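Local atomic coordinates of CD160 antigen (Homo sapiens, PDB entry 6NGG), a protein that acts as a GPI-anchored or transmembrane receptor on immune cells, recognising MHC class I molecules and TNFRSF14 to deliver stimulatory or inhibitory signals. Residues I2-S7 / C87-Q92. The protein carries 1 engineered substitution. Sequence-based numbering, arbitrary orientation.
Sequences INITSS and CCARSQ
The flat group that meets Ile4 is the peptide between Cys88 and Ala89. Ile4 CD1 lies over one face of it, 3.4 Å from Ala89 N and 3.5 Å from Cys88 C; since most of that separation is perpendicular to the peptide plane, the methyl rests on the face rather than at an edge. Ala89 CB projects on this same face, 3.9 Å from Ile4 CD1, whereas Cys88 CB leaves on the opposite one, and the Cys88 side chain packs against Phe34 and Cys43. The reach of Ile4 follows from its torsions: CG1 stands beside the backbone N, and an extended chi2 of -172° carries CD1 onto the peptide. The second branch, CG2, is anti to that N and drops against Cys87 CB at 3.8 Å, so one residue covers both Cys87 and Ala89, whose CB atoms point toward residues 2-7.

Ser6 marks the other end of the contact. Its OG comes within 3.4 Å of Cys87 SG, a van der Waals approach to the disulfide that Cys87 forms with Cys19. A water sits 2.7 Å from Ser6 OG and accepts a hydrogen bond from Cys87 N at 2.9 Å; the angle of about 120° between its two partners suits a bridging water.

The segments belong to different sheets. Residues 2-7 pair through their backbone with strand 14-22, and Cys87 pairs with Gly100; the axes of 3-7 and 87-91 run 7.6 Å apart at 152°, with Ile4, Ala89 and the Cys87 side chain between them, and at the Ser6 end the water that joins Ser6 OG to Cys87 N. Such face-to-face packing of two antiparallel sheets, beside a disulfide that pins them together, is the hallmark of the immunoglobulin beta-sandwich, here the V-type domain of CD160.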
loop_
_atom_site.group_PDB
_atom_site.type_symbol
_atom_site.label_atom_id
_atom_site.label_comp_id
_atom_site.label_asym_id
_atom_site.label_seq_id
_atom_site.Cartn_x
_atom_site.Cartn_y
_atom_site.Cartn_z
ATOM N N ILE A 2 -10.065 -9.343 -4.359
ATOM C CA ILE A 2 -9.487 -10.634 -4.682
ATOM C C ILE A 2 -8.100 -10.734 -4.161
ATOM O O ILE A 2 -7.760 -11.704 -3.528
ATOM C CB ILE A 2 -9.332 -10.889 -6.223
ATOM C CG1 ILE A 2 -10.523 -10.382 -7.021
ATOM C CG2 ILE A 2 -9.086 -12.391 -6.489
ATOM C CD1 ILE A 2 -11.874 -10.879 -6.555
ATOM N N ASN A 3 -7.244 -9.753 -4.514
ATOM C CA ASN A 3 -5.812 -9.836 -4.223
ATOM C C ASN A 3 -5.201 -8.407 -4.200
ATOM O O ASN A 3 -5.774 -7.514 -4.731
ATOM C CB ASN A 3 -5.074 -10.667 -5.281
ATOM C CG ASN A 3 -5.077 -10.013 -6.642
ATOM O OD1 ASN A 3 -6.136 -9.830 -7.243
ATOM N ND2 ASN A 3 -3.916 -9.685 -7.157
ATOM N N ILE A 4 -4.052 -8.263 -3.594
ATOM C CA ILE A 4 -3.330 -6.970 -3.469
ATOM C C ILE A 4 -2.000 -7.094 -4.137
ATOM O O ILE A 4 -1.325 -8.050 -3.863
ATOM C CB ILE A 4 -3.042 -6.600 -2.002
ATOM C CG1 ILE A 4 -4.263 -6.732 -1.148
ATOM C CG2 ILE A 4 -2.547 -5.159 -1.933
ATOM C CD1 ILE A 4 -4.046 -6.178 0.260
ATOM N N THR A 5 -1.633 -6.174 -5.040
ATOM C CA THR A 5 -0.356 -6.181 -5.670
ATOM C C THR A 5 0.448 -4.992 -5.175
ATOM O O THR A 5 -0.128 -3.961 -4.749
ATOM C CB THR A 5 -0.464 -6.146 -7.198
ATOM O OG1 THR A 5 -1.182 -4.995 -7.627
ATOM C CG2 THR A 5 -1.155 -7.372 -7.671
ATOM N N SER A 6 1.748 -5.132 -5.234
ATOM C CA SER A 6 2.680 -4.125 -4.707
ATOM C C SER A 6 3.630 -3.649 -5.779
ATOM O O SER A 6 4.061 -4.421 -6.625
ATOM C CB SER A 6 3.489 -4.705 -3.611
ATOM O OG SER A 6 2.602 -5.026 -2.596
ATOM N N SER A 7 3.883 -2.360 -5.795
ATOM C CA SER A 7 4.817 -1.800 -6.736
ATOM C C SER A 7 5.477 -0.515 -6.220
ATOM O O SER A 7 5.186 -0.019 -5.110
ATOM C CB SER A 7 4.093 -1.551 -8.068
ATOM O OG SER A 7 3.044 -0.632 -7.912
ATOM N N CYS A 87 1.768 -4.220 2.119
ATOM C CA CYS A 87 0.433 -3.690 1.765
ATOM C C CYS A 87 -0.631 -4.649 2.323
ATOM O O CYS A 87 -0.558 -5.874 2.089
ATOM C CB CYS A 87 0.255 -3.668 0.242
ATOM S SG CYS A 87 1.346 -2.511 -0.666
ATOM N N CYS A 88 -1.673 -4.088 2.955
ATOM C CA CYS A 88 -2.794 -4.863 3.437
ATOM C C CYS A 88 -4.131 -4.188 3.149
ATOM O O CYS A 88 -4.209 -2.990 2.868
ATOM C CB CYS A 88 -2.589 -5.089 4.952
ATOM S SG CYS A 88 -1.152 -6.187 5.252
ATOM N N ALA A 89 -5.200 -4.957 3.210
ATOM C CA ALA A 89 -6.533 -4.344 3.165
ATOM C C ALA A 89 -7.521 -5.146 3.972
ATOM O O ALA A 89 -7.368 -6.378 4.116
ATOM C CB ALA A 89 -6.992 -4.122 1.729
ATOM N N ARG A 90 -8.550 -4.466 4.454
ATOM C CA ARG A 90 -9.508 -5.032 5.334
ATOM C C ARG A 90 -10.906 -4.571 5.031
ATOM O O ARG A 90 -11.150 -3.366 4.936
ATOM C CB ARG A 90 -9.154 -4.694 6.800
ATOM C CG ARG A 90 -10.103 -5.446 7.722
ATOM C CD ARG A 90 -9.936 -5.145 9.187
ATOM N NE ARG A 90 -10.223 -3.729 9.391
ATOM C CZ ARG A 90 -9.637 -2.968 10.311
ATOM N NH1 ARG A 90 -8.737 -3.499 11.162
ATOM N NH2 ARG A 90 -9.963 -1.672 10.377
ATOM N N SER A 91 -11.842 -5.497 4.877
ATOM C CA SER A 91 -13.239 -5.082 4.741
ATOM C C SER A 91 -13.933 -5.005 6.108
ATOM O O SER A 91 -13.915 -5.980 6.875
ATOM C CB SER A 91 -13.973 -6.057 3.847
ATOM O OG SER A 91 -14.186 -7.215 4.617
ATOM N N GLN A 92 -14.575 -3.890 6.397
ATOM C CA GLN A 92 -15.271 -3.704 7.684
ATOM C C GLN A 92 -16.295 -4.807 7.934
ATOM O O GLN A 92 -16.159 -5.603 8.837
ATOM C CB GLN A 92 -15.935 -2.322 7.733
ATOM C CG GLN A 92 -16.617 -1.982 9.062
ATOM C CD GLN A 92 -15.654 -1.976 10.252
ATOM O OE1 GLN A 92 -14.448 -1.721 10.089
ATOM N NE2 GLN A 92 -16.185 -2.251 11.462
HETATM O O HOH W 1 2.837 -5.827 0.021
#